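Ectoine dioxygenase (Sphingopyxis alaskensis, PDB 4MHR) catalyses the iron(II)- and 2-oxoglutarate-dependent hydroxylation of L-ectoine to 5-hydroxyectoine, a compatible solute that helps the organism survive osmotic stress. Local coordinates at residues F125-D129 with M167-S171; D129-Q135 with L269-S275; H182-L186 with H253-N258; P185-G191 with H232-T238. All blocks are in the same frame, centred on the assembly; numbering follows the deposited sequence.

Contact 1: residues F125-D129 with M167-S171; sequences FLLGD and MRALS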
loop_
_atom_site.group_PDB
_atom_site.type_symbol
_atom_site.label_atom_id
_atom_site.label_comp_id
_atom_site.label_asym_id
_atom_site.label_seq_id
_atom_site.Cartn_x
_atom_site.Cartn_y
_atom_site.Cartn_z
ATOM N N PHE A 125 2.018 3.177 -15.602
ATOM C CA PHE A 125 3.230 3.995 -15.906
ATOM C C PHE A 125 4.413 3.642 -14.953
ATOM O O PHE A 125 5.551 3.310 -15.367
ATOM C CB PHE A 125 2.909 5.493 -15.785
ATOM C CG PHE A 125 4.132 6.328 -15.931
ATOM C CD1 PHE A 125 4.718 6.450 -17.153
ATOM C CD2 PHE A 125 4.746 6.920 -14.823
ATOM C CE1 PHE A 125 5.947 7.143 -17.276
ATOM C CE2 PHE A 125 5.895 7.646 -14.950
ATOM C CZ PHE A 125 6.505 7.723 -16.176
ATOM N N LEU A 126 4.171 3.772 -13.670
ATOM C CA LEU A 126 5.233 3.615 -12.665
ATOM C C LEU A 126 5.830 2.207 -12.677
ATOM O O LEU A 126 7.062 2.044 -12.443
ATOM C CB LEU A 126 4.754 3.942 -11.246
ATOM C CG LEU A 126 4.438 5.410 -11.045
ATOM C CD1 LEU A 126 3.856 5.615 -9.652
ATOM C CD2 LEU A 126 5.679 6.272 -11.189
ATOM N N LEU A 127 4.989 1.227 -12.976
ATOM C CA LEU A 127 5.413 -0.180 -13.046
ATOM C C LEU A 127 5.822 -0.695 -14.467
ATOM O O LEU A 127 6.400 -1.791 -14.623
ATOM C CB LEU A 127 4.386 -1.063 -12.385
ATOM C CG LEU A 127 4.016 -0.720 -10.954
ATOM C CD1 LEU A 127 2.959 -1.649 -10.362
ATOM C CD2 LEU A 127 5.286 -0.751 -10.134
ATOM N N GLY A 128 5.659 0.154 -15.454
ATOM C CA GLY A 128 6.042 -0.094 -16.845
ATOM C C GLY A 128 5.425 -1.347 -17.381
ATOM O O GLY A 128 6.113 -2.129 -17.917
ATOM N N ASP A 129 4.147 -1.585 -17.142
ATOM C CA ASP A 129 3.555 -2.886 -17.463
ATOM C C ASP A 129 2.051 -2.790 -17.272
ATOM O O ASP A 129 1.566 -1.883 -16.653
ATOM C CB ASP A 129 4.112 -3.978 -16.508
ATOM C CG ASP A 129 4.006 -5.440 -17.079
ATOM O OD1 ASP A 129 3.451 -5.578 -18.163
ATOM O OD2 ASP A 129 4.460 -6.414 -16.419
ATOM N N MET A 167 11.136 -5.878 -7.024
ATOM C CA MET A 167 10.478 -4.648 -6.521
ATOM C C MET A 167 9.812 -3.957 -7.676
ATOM O O MET A 167 10.418 -3.103 -8.296
ATOM C CB MET A 167 11.492 -3.733 -5.845
ATOM C CG MET A 167 12.108 -4.405 -4.602
ATOM S SD MET A 167 13.258 -3.224 -3.933
ATOM C CE MET A 167 13.954 -4.205 -2.612
ATOM N N ARG A 168 8.608 -4.391 -7.994
ATOM C CA ARG A 168 7.865 -3.878 -9.136
ATOM C C ARG A 168 6.361 -3.876 -8.817
ATOM O O ARG A 168 5.471 -4.264 -9.594
ATOM C CB ARG A 168 8.245 -4.591 -10.445
ATOM C CG ARG A 168 7.431 -4.026 -11.586
ATOM C CD ARG A 168 7.783 -3.633 -12.982
ATOM N NE ARG A 168 8.268 -4.598 -13.825
ATOM C CZ ARG A 168 8.468 -4.589 -15.181
ATOM N NH1 ARG A 168 8.025 -3.772 -16.119
ATOM N NH2 ARG A 168 9.172 -5.602 -15.609
ATOM N N ALA A 169 6.078 -3.406 -7.597
ATOM C CA ALA A 169 4.733 -3.244 -7.081
ATOM C C ALA A 169 4.627 -1.955 -6.327
ATOM O O ALA A 169 5.625 -1.413 -5.816
ATOM C CB ALA A 169 4.322 -4.417 -6.167
ATOM N N LEU A 170 3.411 -1.443 -6.234
ATOM C CA LEU A 170 3.194 -0.269 -5.416
ATOM C C LEU A 170 1.863 -0.279 -4.716
ATOM O O LEU A 170 0.892 -0.998 -5.143
ATOM C CB LEU A 170 3.314 0.974 -6.227
ATOM C CG LEU A 170 2.383 1.186 -7.366
ATOM C CD1 LEU A 170 1.076 1.780 -6.915
ATOM C CD2 LEU A 170 3.014 2.234 -8.246
ATOM N N SER A 171 1.798 0.493 -3.635
ATOM C CA SER A 171 0.536 0.624 -2.893
ATOM C C SER A 171 -0.060 1.989 -3.055
ATOM O O SER A 171 0.667 3.021 -3.159
ATOM C CB SER A 171 0.779 0.376 -1.419
ATOM O OG SER A 171 1.355 -0.923 -1.306
#
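R168 reaches from the loop ahead of strand 169-175 to the C-terminal end of helix 117-127, where G128, with its positive phi, closes the helix in a Schellman motif against the large antiparallel sheet of the cupin fold. Its CG stands anti to the backbone N (chi1 179°), and bends at chi2 and chi3 bring the guanidinium edge-on to the carbonyl end of the helix. A bond of 3.0 Å from R168 NH1 to L127 O fits this edge-on placing, but it is doubtful because that oxygen is modelled too close to a neighbour. D129 OD2 stands over one guanidinium face, 4.4 Å from R168 NH1; no N-H points at it, and any attraction is probably through charge alone; its bonded partner is S275. A169 turns its methyl away from the helix; it lies about 4 Å from the side chain of W158, a residue important for ectoine stabilization. What faces the helix here is backbone, with L127 CD2 lying 3.8 Å from A169 N. L170 points back at the helix, its CG set between the backbone N and the carbonyl carbon (chi1 61°). Crossing L126 at about a right angle, L170 puts CD2 4.1 Å from L127 CG and 3.8 Å from L126 CD1.

Contact 2: residues D129-Q135 with L269-S275; sequences DEVYIHQ and LVYNAVS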
loop_
_atom_site.group_PDB
_atom_site.type_symbol
_atom_site.label_atom_id
_atom_site.label_comp_id
_atom_site.label_asym_id
_atom_site.label_seq_id
_atom_site.Cartn_x
_atom_site.Cartn_y
_atom_site.Cartn_z
ATOM N N ASP A 129 4.147 -1.585 -17.142
ATOM C CA ASP A 129 3.555 -2.886 -17.463
ATOM C C ASP A 129 2.051 -2.790 -17.272
ATOM O O ASP A 129 1.566 -1.883 -16.653
ATOM C CB ASP A 129 4.112 -3.978 -16.508
ATOM C CG ASP A 129 4.006 -5.440 -17.079
ATOM O OD1 ASP A 129 3.451 -5.578 -18.163
ATOM O OD2 ASP A 129 4.460 -6.414 -16.419
ATOM N N GLU A 130 1.303 -3.723 -17.838
ATOM C CA GLU A 130 -0.034 -4.021 -17.318
ATOM C C GLU A 130 0.033 -4.486 -15.844
ATOM O O GLU A 130 1.039 -5.091 -15.386
ATOM C CB GLU A 130 -0.686 -5.126 -18.208
ATOM C CG GLU A 130 -0.868 -4.693 -19.701
ATOM C CD GLU A 130 -1.555 -3.362 -19.849
ATOM O OE1 GLU A 130 -2.500 -3.014 -19.060
ATOM O OE2 GLU A 130 -1.088 -2.584 -20.710
ATOM N N VAL A 131 -1.037 -4.275 -15.110
ATOM C CA VAL A 131 -1.017 -4.519 -13.646
ATOM C C VAL A 131 -2.223 -5.322 -13.180
ATOM O O VAL A 131 -3.229 -5.398 -13.875
ATOM C CB VAL A 131 -1.050 -3.182 -12.870
ATOM C CG1 VAL A 131 0.209 -2.416 -13.103
ATOM C CG2 VAL A 131 -2.216 -2.330 -13.305
ATOM N N TYR A 132 -2.127 -5.889 -11.997
ATOM C CA TYR A 132 -3.272 -6.539 -11.393
ATOM C C TYR A 132 -3.196 -6.245 -9.896
ATOM O O TYR A 132 -2.180 -5.682 -9.391
ATOM C CB TYR A 132 -3.248 -8.050 -11.718
ATOM C CG TYR A 132 -2.181 -8.786 -10.947
ATOM C CD1 TYR A 132 -0.850 -8.765 -11.354
ATOM C CD2 TYR A 132 -2.481 -9.446 -9.806
ATOM C CE1 TYR A 132 0.101 -9.405 -10.639
ATOM C CE2 TYR A 132 -1.488 -10.103 -9.056
ATOM C CZ TYR A 132 -0.221 -10.074 -9.496
ATOM O OH TYR A 132 0.807 -10.676 -8.807
ATOM N N ILE A 133 -4.295 -6.536 -9.204
ATOM C CA ILE A 133 -4.421 -6.303 -7.760
ATOM C C ILE A 133 -3.814 -7.438 -6.990
ATOM O O ILE A 133 -4.341 -8.515 -7.019
ATOM C CB ILE A 133 -5.874 -6.048 -7.307
ATOM C CG1 ILE A 133 -6.453 -4.854 -8.081
ATOM C CG2 ILE A 133 -5.914 -5.776 -5.796
ATOM C CD1 ILE A 133 -5.668 -3.563 -7.914
ATOM N N HIS A 134 -2.658 -7.210 -6.353
ATOM C CA HIS A 134 -2.001 -8.250 -5.537
ATOM C C HIS A 134 -2.779 -8.442 -4.207
ATOM O O HIS A 134 -2.862 -9.517 -3.665
ATOM C CB HIS A 134 -0.533 -7.855 -5.281
ATOM C CG HIS A 134 0.135 -8.574 -4.145
ATOM N ND1 HIS A 134 0.648 -9.854 -4.251
ATOM C CD2 HIS A 134 0.454 -8.145 -2.898
ATOM C CE1 HIS A 134 1.245 -10.186 -3.118
ATOM N NE2 HIS A 134 1.138 -9.168 -2.279
ATOM N N GLN A 135 -3.309 -7.363 -3.671
ATOM C CA GLN A 135 -3.969 -7.380 -2.371
ATOM C C GLN A 135 -4.719 -6.104 -2.301
ATOM O O GLN A 135 -4.246 -5.092 -2.823
ATOM C CB GLN A 135 -2.924 -7.368 -1.265
ATOM C CG GLN A 135 -3.510 -7.300 0.139
ATOM C CD GLN A 135 -2.422 -7.080 1.163
ATOM O OE1 GLN A 135 -2.181 -5.939 1.630
ATOM N NE2 GLN A 135 -1.709 -8.143 1.471
ATOM N N LEU A 269 -4.900 -0.220 -1.951
ATOM C CA LEU A 269 -4.839 -1.039 -3.176
ATOM C C LEU A 269 -3.392 -1.333 -3.531
ATOM O O LEU A 269 -2.620 -0.396 -3.646
ATOM C CB LEU A 269 -5.516 -0.290 -4.301
ATOM C CG LEU A 269 -6.972 0.126 -4.073
ATOM C CD1 LEU A 269 -7.493 1.043 -5.158
ATOM C CD2 LEU A 269 -7.843 -1.130 -4.037
ATOM N N VAL A 270 -3.013 -2.605 -3.655
ATOM C CA VAL A 270 -1.697 -2.968 -4.092
ATOM C C VAL A 270 -1.726 -3.407 -5.547
ATOM O O VAL A 270 -2.329 -4.435 -5.902
ATOM C CB VAL A 270 -1.068 -4.067 -3.212
ATOM C CG1 VAL A 270 0.356 -4.392 -3.664
ATOM C CG2 VAL A 270 -1.088 -3.662 -1.731
ATOM N N TYR A 271 -1.005 -2.658 -6.381
ATOM C CA TYR A 271 -0.862 -2.959 -7.829
ATOM C C TYR A 271 0.460 -3.661 -8.021
ATOM O O TYR A 271 1.505 -3.211 -7.526
ATOM C CB TYR A 271 -0.935 -1.657 -8.640
ATOM C CG TYR A 271 -2.227 -0.923 -8.605
ATOM C CD1 TYR A 271 -3.218 -1.146 -9.590
ATOM C CD2 TYR A 271 -2.518 -0.018 -7.601
ATOM C CE1 TYR A 271 -4.435 -0.428 -9.569
ATOM C CE2 TYR A 271 -3.749 0.669 -7.560
ATOM C CZ TYR A 271 -4.709 0.419 -8.525
ATOM O OH TYR A 271 -5.887 1.102 -8.499
ATOM N N ASN A 272 0.448 -4.787 -8.699
ATOM C CA ASN A 272 1.663 -5.475 -9.118
ATOM C C ASN A 272 1.750 -5.578 -10.662
ATOM O O ASN A 272 0.753 -5.695 -11.309
ATOM C CB ASN A 272 1.746 -6.857 -8.482
ATOM C CG ASN A 272 3.154 -7.496 -8.632
ATOM O OD1 ASN A 272 4.191 -6.818 -8.721
ATOM N ND2 ASN A 272 3.194 -8.826 -8.598
ATOM N N ALA A 273 2.950 -5.542 -11.232
ATOM C CA ALA A 273 3.100 -5.752 -12.662
ATOM C C ALA A 273 2.732 -7.223 -12.955
ATOM O O ALA A 273 3.127 -8.154 -12.196
ATOM C CB ALA A 273 4.556 -5.465 -13.106
ATOM N N VAL A 274 1.995 -7.444 -14.025
ATOM C CA VAL A 274 1.672 -8.866 -14.429
ATOM C C VAL A 274 2.919 -9.724 -14.672
ATOM O O VAL A 274 2.891 -10.885 -14.345
ATOM C CB VAL A 274 0.684 -8.955 -15.624
ATOM C CG1 VAL A 274 -0.643 -8.275 -15.336
ATOM C CG2 VAL A 274 1.311 -8.319 -16.873
ATOM N N SER A 275 4.021 -9.136 -15.153
ATOM C CA SER A 275 5.316 -9.797 -15.306
ATOM C C SER A 275 6.073 -10.080 -13.968
ATOM O O SER A 275 6.991 -10.866 -13.920
ATOM C CB SER A 275 6.232 -8.990 -16.286
ATOM O OG SER A 275 6.563 -7.721 -15.756
#
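Y132 and N272 lie side by side and point the same way, with ring and amide planes 56° apart. N272 ND2 gives Y132 OH a nearly straight bond of 3.0 Å in its own amide plane, while N272 OD1 is taken by N276; together these bonds fix which way the amide is turned. On the opposite face of the sheet I133 runs alongside Y271 and lays CD1 over the ring, 4.0 Å from the Y271 centroid, a CH-pi contact offset toward the rim. V131 CG2 comes obliquely to the same ring. The two backbones form neighbouring antiparallel strands of the large cupin sheet, with Y132 and N272 as a hydrogen-bonded pair. Alongside H134, V270 places CG1 3.8 Å from H134 CD2; W158 meets the H134 ring edge-to-face, close to Q135, which binds L-ectoine. At the opposite end D129 OD2 accepts two bonds from S275, 2.6 Å from OG on its anti side and 3.0 Å from N on its syn side, arriving from opposite faces of the carboxylate. A leucine in place of D129 would probably leave both S275 donors without their acceptor and free the turn after the strand to shift. V274 CG2 packs obliquely against D129 OD1 at 3.7 Å.

Contact 3: residues H182-L186 with H253-N258; sequences HNGPL and HGSNGN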
loop_
_atom_site.group_PDB
_atom_site.type_symbol
_atom_site.label_atom_id
_atom_site.label_comp_id
_atom_site.label_asym_id
_atom_site.label_seq_id
_atom_site.Cartn_x
_atom_site.Cartn_y
_atom_site.Cartn_z
ATOM N N HIS A 182 -2.186 14.459 13.951
ATOM C CA HIS A 182 -2.402 13.994 15.347
ATOM C C HIS A 182 -3.021 12.634 15.501
ATOM O O HIS A 182 -2.926 12.050 16.613
ATOM C CB HIS A 182 -3.270 14.942 16.104
ATOM C CG HIS A 182 -2.854 16.369 15.955
ATOM N ND1 HIS A 182 -1.620 16.816 16.351
ATOM C CD2 HIS A 182 -3.486 17.422 15.402
ATOM C CE1 HIS A 182 -1.505 18.090 16.032
ATOM N NE2 HIS A 182 -2.638 18.488 15.494
ATOM N N ASN A 183 -3.667 12.130 14.440
ATOM C CA ASN A 183 -4.409 10.870 14.571
ATOM C C ASN A 183 -3.650 9.635 14.064
ATOM O O ASN A 183 -4.227 8.720 13.549
ATOM C CB ASN A 183 -5.842 10.960 14.018
ATOM C CG ASN A 183 -5.920 11.143 12.498
ATOM O OD1 ASN A 183 -5.023 11.662 11.870
ATOM N ND2 ASN A 183 -7.042 10.784 11.945
ATOM N N GLY A 184 -2.339 9.657 14.184
ATOM C CA GLY A 184 -1.505 8.547 13.706
ATOM C C GLY A 184 -1.546 8.336 12.188
ATOM O O GLY A 184 -1.823 7.280 11.750
ATOM N N PRO A 185 -1.224 9.359 11.393
ATOM C CA PRO A 185 -1.100 9.157 9.924
ATOM C C PRO A 185 0.072 8.230 9.573
ATOM O O PRO A 185 0.993 8.020 10.368
ATOM C CB PRO A 185 -0.786 10.565 9.419
ATOM C CG PRO A 185 0.011 11.197 10.553
ATOM C CD PRO A 185 -0.642 10.643 11.832
ATOM N N LEU A 186 0.038 7.711 8.363
ATOM C CA LEU A 186 1.159 6.982 7.797
ATOM C C LEU A 186 2.437 7.842 7.801
ATOM O O LEU A 186 2.441 8.979 7.396
ATOM C CB LEU A 186 0.784 6.592 6.339
ATOM C CG LEU A 186 1.814 5.686 5.648
ATOM C CD1 LEU A 186 1.863 4.328 6.328
ATOM C CD2 LEU A 186 1.481 5.517 4.168
ATOM N N HIS A 253 7.834 2.042 6.294
ATOM C CA HIS A 253 6.754 2.856 6.766
ATOM C C HIS A 253 6.058 2.251 7.984
ATOM O O HIS A 253 6.183 1.026 8.337
ATOM C CB HIS A 253 5.719 3.098 5.621
ATOM C CG HIS A 253 4.944 1.877 5.265
ATOM N ND1 HIS A 253 5.485 0.853 4.522
ATOM C CD2 HIS A 253 3.729 1.441 5.658
ATOM C CE1 HIS A 253 4.591 -0.102 4.367
ATOM N NE2 HIS A 253 3.525 0.214 5.059
ATOM N N GLY A 254 5.248 3.073 8.603
ATOM C CA GLY A 254 4.519 2.656 9.856
ATOM C C GLY A 254 3.672 3.791 10.399
ATOM O O GLY A 254 3.582 4.821 9.738
ATOM N N SER A 255 2.966 3.576 11.529
ATOM C CA SER A 255 2.189 4.669 12.141
ATOM C C SER A 255 2.172 4.556 13.622
ATOM O O SER A 255 2.310 3.414 14.190
ATOM C CB SER A 255 0.748 4.735 11.590
ATOM O OG SER A 255 0.129 3.495 11.762
ATOM N N ASN A 256 2.097 5.736 14.281
ATOM C CA ASN A 256 1.869 5.762 15.739
ATOM C C ASN A 256 0.435 5.407 16.002
ATOM O O ASN A 256 -0.421 5.343 15.077
ATOM C CB ASN A 256 2.175 7.118 16.345
ATOM C CG ASN A 256 3.659 7.441 16.344
ATOM O OD1 ASN A 256 4.105 8.480 15.832
ATOM N ND2 ASN A 256 4.434 6.555 16.892
ATOM N N GLY A 257 0.104 5.143 17.266
ATOM C CA GLY A 257 -1.290 4.932 17.584
ATOM C C GLY A 257 -2.108 6.237 17.573
ATOM O O GLY A 257 -1.636 7.261 17.170
ATOM N N ASN A 258 -3.361 6.178 18.028
ATOM C CA ASN A 258 -4.270 7.313 17.929
ATOM C C ASN A 258 -5.170 7.350 19.180
ATOM O O ASN A 258 -6.090 6.513 19.359
ATOM C CB ASN A 258 -5.097 7.208 16.631
ATOM C CG ASN A 258 -6.134 8.296 16.498
ATOM O OD1 ASN A 258 -5.921 9.430 16.961
ATOM N ND2 ASN A 258 -7.270 7.972 15.850
HETATM O O HOH W 1 1.781 8.061 12.998
#
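L186 carries its CG anti to the backbone N (chi1 -174°), whereas H253 has CG between its backbone N and carbonyl carbon (chi1 71°); the two side chains cross, and L186 CD1 comes to 3.5 Å from H253 CD2. H253 is one of the iron-binding residues, with H152 and D154, of the facial triad of two histidines and one carboxylate in the cupin fold; in this metal-free form L186 packs against it. The H253 ring is also steadied by a bond from ND1 to L251 O and by contact with the rings of H152 and F247. The loop 182-186 runs roughly antiparallel to 253-258 and leads into the small sheet, in which strand 253-255 lies between 149-152 and 187-188. S255 points toward the loop, its CB 3.5 Å from P185 O. At G184 the backbone has positive phi and turns its alpha carbon to the other segment, 3.6 Å from N256 O. A side chain there would run into the carbonyls of N256 and G257, so the close approach depends on glycine. The carbonyls G184 O and N256 O both accept bonds from K141 NZ, tying this loop pair to the lysine that binds 2-oxoglutarate. Farther along, N258 OD1 lies 3.2 Å from N183 CA; that oxygen is bonded to T260, and ND2 of the same amide to F262 O. Between these ends one water joins the backbones, donating to P185 O at 2.7 Å and accepting from N256 N at 2.7 Å.

Contact 4: residues P185-G191 with H232-T238; sequences PLMVIPG and HGIVAPT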
loop_
_atom_site.group_PDB
_atom_site.type_symbol
_atom_site.label_atom_id
_atom_site.label_comp_id
_atom_site.label_asym_id
_atom_site.label_seq_id
_atom_site.Cartn_x
_atom_site.Cartn_y
_atom_site.Cartn_z
ATOM N N PRO A 185 -1.224 9.359 11.393
ATOM C CA PRO A 185 -1.100 9.157 9.924
ATOM C C PRO A 185 0.072 8.230 9.573
ATOM O O PRO A 185 0.993 8.020 10.368
ATOM C CB PRO A 185 -0.786 10.565 9.419
ATOM C CG PRO A 185 0.011 11.197 10.553
ATOM C CD PRO A 185 -0.642 10.643 11.832
ATOM N N LEU A 186 0.038 7.711 8.363
ATOM C CA LEU A 186 1.159 6.982 7.797
ATOM C C LEU A 186 2.437 7.842 7.801
ATOM O O LEU A 186 2.441 8.979 7.396
ATOM C CB LEU A 186 0.784 6.592 6.339
ATOM C CG LEU A 186 1.814 5.686 5.648
ATOM C CD1 LEU A 186 1.863 4.328 6.328
ATOM C CD2 LEU A 186 1.481 5.517 4.168
ATOM N N MET A 187 3.520 7.272 8.299
ATOM C CA MET A 187 4.815 7.888 8.309
ATOM C C MET A 187 5.686 7.013 7.417
ATOM O O MET A 187 5.641 5.782 7.521
ATOM C CB MET A 187 5.387 7.778 9.726
ATOM C CG MET A 187 4.743 8.760 10.687
ATOM S SD MET A 187 5.487 8.754 12.326
ATOM C CE MET A 187 7.185 8.333 12.138
ATOM N N VAL A 188 6.535 7.651 6.646
ATOM C CA VAL A 188 7.478 6.978 5.769
ATOM C C VAL A 188 8.843 7.536 6.036
ATOM O O VAL A 188 8.978 8.697 6.530
ATOM C CB VAL A 188 7.072 7.098 4.284
ATOM C CG1 VAL A 188 5.663 6.616 4.106
ATOM C CG2 VAL A 188 7.212 8.534 3.740
ATOM N N ILE A 189 9.859 6.723 5.743
ATOM C CA ILE A 189 11.245 7.208 5.688
ATOM C C ILE A 189 11.629 7.412 4.201
ATOM O O ILE A 189 11.911 6.421 3.461
ATOM C CB ILE A 189 12.178 6.208 6.380
ATOM C CG1 ILE A 189 11.795 6.085 7.876
ATOM C CG2 ILE A 189 13.631 6.641 6.246
ATOM C CD1 ILE A 189 12.629 5.042 8.611
ATOM N N PRO A 190 11.651 8.690 3.732
ATOM C CA PRO A 190 11.817 8.889 2.285
ATOM C C PRO A 190 13.208 8.451 1.776
ATOM O O PRO A 190 14.203 8.640 2.452
ATOM C CB PRO A 190 11.605 10.406 2.066
ATOM C CG PRO A 190 11.326 10.993 3.406
ATOM C CD PRO A 190 11.483 9.953 4.476
ATOM N N GLY A 191 13.250 7.804 0.620
ATOM C CA GLY A 191 14.495 7.241 0.115
ATOM C C GLY A 191 14.857 5.877 0.660
ATOM O O GLY A 191 15.722 5.238 0.142
ATOM N N HIS A 232 17.622 9.901 6.379
ATOM C CA HIS A 232 16.544 10.422 5.485
ATOM C C HIS A 232 15.437 11.242 6.139
ATOM O O HIS A 232 14.673 11.914 5.457
ATOM C CB HIS A 232 15.885 9.258 4.802
ATOM C CG HIS A 232 16.821 8.430 3.997
ATOM N ND1 HIS A 232 17.422 8.910 2.865
ATOM C CD2 HIS A 232 17.232 7.149 4.139
ATOM C CE1 HIS A 232 18.170 7.953 2.338
ATOM N NE2 HIS A 232 18.067 6.877 3.092
ATOM N N GLY A 233 15.349 11.209 7.461
ATOM C CA GLY A 233 14.276 11.889 8.130
ATOM C C GLY A 233 12.985 11.052 8.043
ATOM O O GLY A 233 12.930 9.917 7.495
ATOM N N ILE A 234 11.941 11.626 8.607
ATOM C CA ILE A 234 10.617 11.049 8.560
ATOM C C ILE A 234 9.611 12.057 8.019
ATOM O O ILE A 234 9.645 13.235 8.367
ATOM C CB ILE A 234 10.204 10.539 9.925
ATOM C CG1 ILE A 234 11.003 9.300 10.291
ATOM C CG2 ILE A 234 8.749 10.145 9.865
ATOM C CD1 ILE A 234 11.004 8.926 11.793
ATOM N N VAL A 235 8.655 11.584 7.225
ATOM C CA VAL A 235 7.564 12.440 6.740
ATOM C C VAL A 235 6.208 11.726 6.938
ATOM O O VAL A 235 6.116 10.536 6.818
ATOM C CB VAL A 235 7.822 12.743 5.231
ATOM C CG1 VAL A 235 6.648 13.415 4.549
ATOM C CG2 VAL A 235 9.006 13.705 5.088
ATOM N N ALA A 236 5.153 12.464 7.192
ATOM C CA ALA A 236 3.845 11.888 7.419
ATOM C C ALA A 236 2.870 12.610 6.553
ATOM O O ALA A 236 2.373 13.622 6.971
ATOM C CB ALA A 236 3.452 12.045 8.869
ATOM N N PRO A 237 2.655 12.136 5.313
ATOM C CA PRO A 237 1.705 12.776 4.437
ATOM C C PRO A 237 0.291 12.850 5.047
ATOM O O PRO A 237 -0.151 11.937 5.700
ATOM C CB PRO A 237 1.709 11.900 3.176
ATOM C CG PRO A 237 2.828 10.967 3.313
ATOM C CD PRO A 237 3.324 10.983 4.711
ATOM N N THR A 238 -0.363 13.975 4.865
ATOM C CA THR A 238 -1.687 14.208 5.437
ATOM C C THR A 238 -2.567 14.621 4.289
ATOM O O THR A 238 -2.088 14.820 3.170
ATOM C CB THR A 238 -1.711 15.264 6.579
ATOM O OG1 THR A 238 -1.026 16.436 6.172
ATOM C CG2 THR A 238 -0.999 14.728 7.854
#
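M187 and I234 cross at the apolar centre of this contact, the bend of the methionine at chi3 bringing CE to 3.3 Å from I234 CG2, tighter than usual van der Waals contact. Here the chain that follows helix 222-232 runs antiparallel beside strand 187-188, at the margin of the small cupin sheet, and joins it through a single beta bridge. W151 of strand 149-152 touches M187, I189 and I234. Outward along the chain, A236 CB sits 4.0 Å from M187 CG and also meets the ring of P185. In the other direction I189 CG1 lies 4.1 Å from I234 CG1. P190 crosses V235 at about a right angle, its CG 3.9 Å from V235 CG2, and Y54 touches both residues. The bridge itself is a hydrogen-bonded pair, V188 with V235: V188 N reaches V235 O at 2.9 Å, and V235 N returns the bond to V188 O at 3.0 Å, both nearly straight. At the polar edge H232 ends its helix ahead of G233, which has positive phi. With CG anti to the carbonyl carbon (chi1 -59°), the imidazole turns to the P190-G191 backbone. Replacing H232 by an alanine would probably open a gap beside this peptide and leave the backbone at G191 without the ring that lies against it. One face of the H232 ring carries G191 C, 4.1 Å above the plane and offset toward the rim.

Overall arrangement
From the N terminus, helix 117-127 and strand 131-141 supply the first segments of contacts 1 and 2, which share D129. Contact 1 closes a short loop on strand 169-175, bringing the helix end to the large sheet; contact 2 closes a far longer one on strand 264-273. The two cross along the chain and meet in space, since 169-175 and 264-273 are sheet neighbours. Contacts 3 and 4 open only after contact 1 has closed, both from the stretch around P185 and L186, and fall within the span of contact 2. Contact 4 closes first, at 232-238, then contact 3 at 253-258; between them they bring strands 187-188 and 253-255 of the small sheet together with the chain after helix 222-232, which borders it.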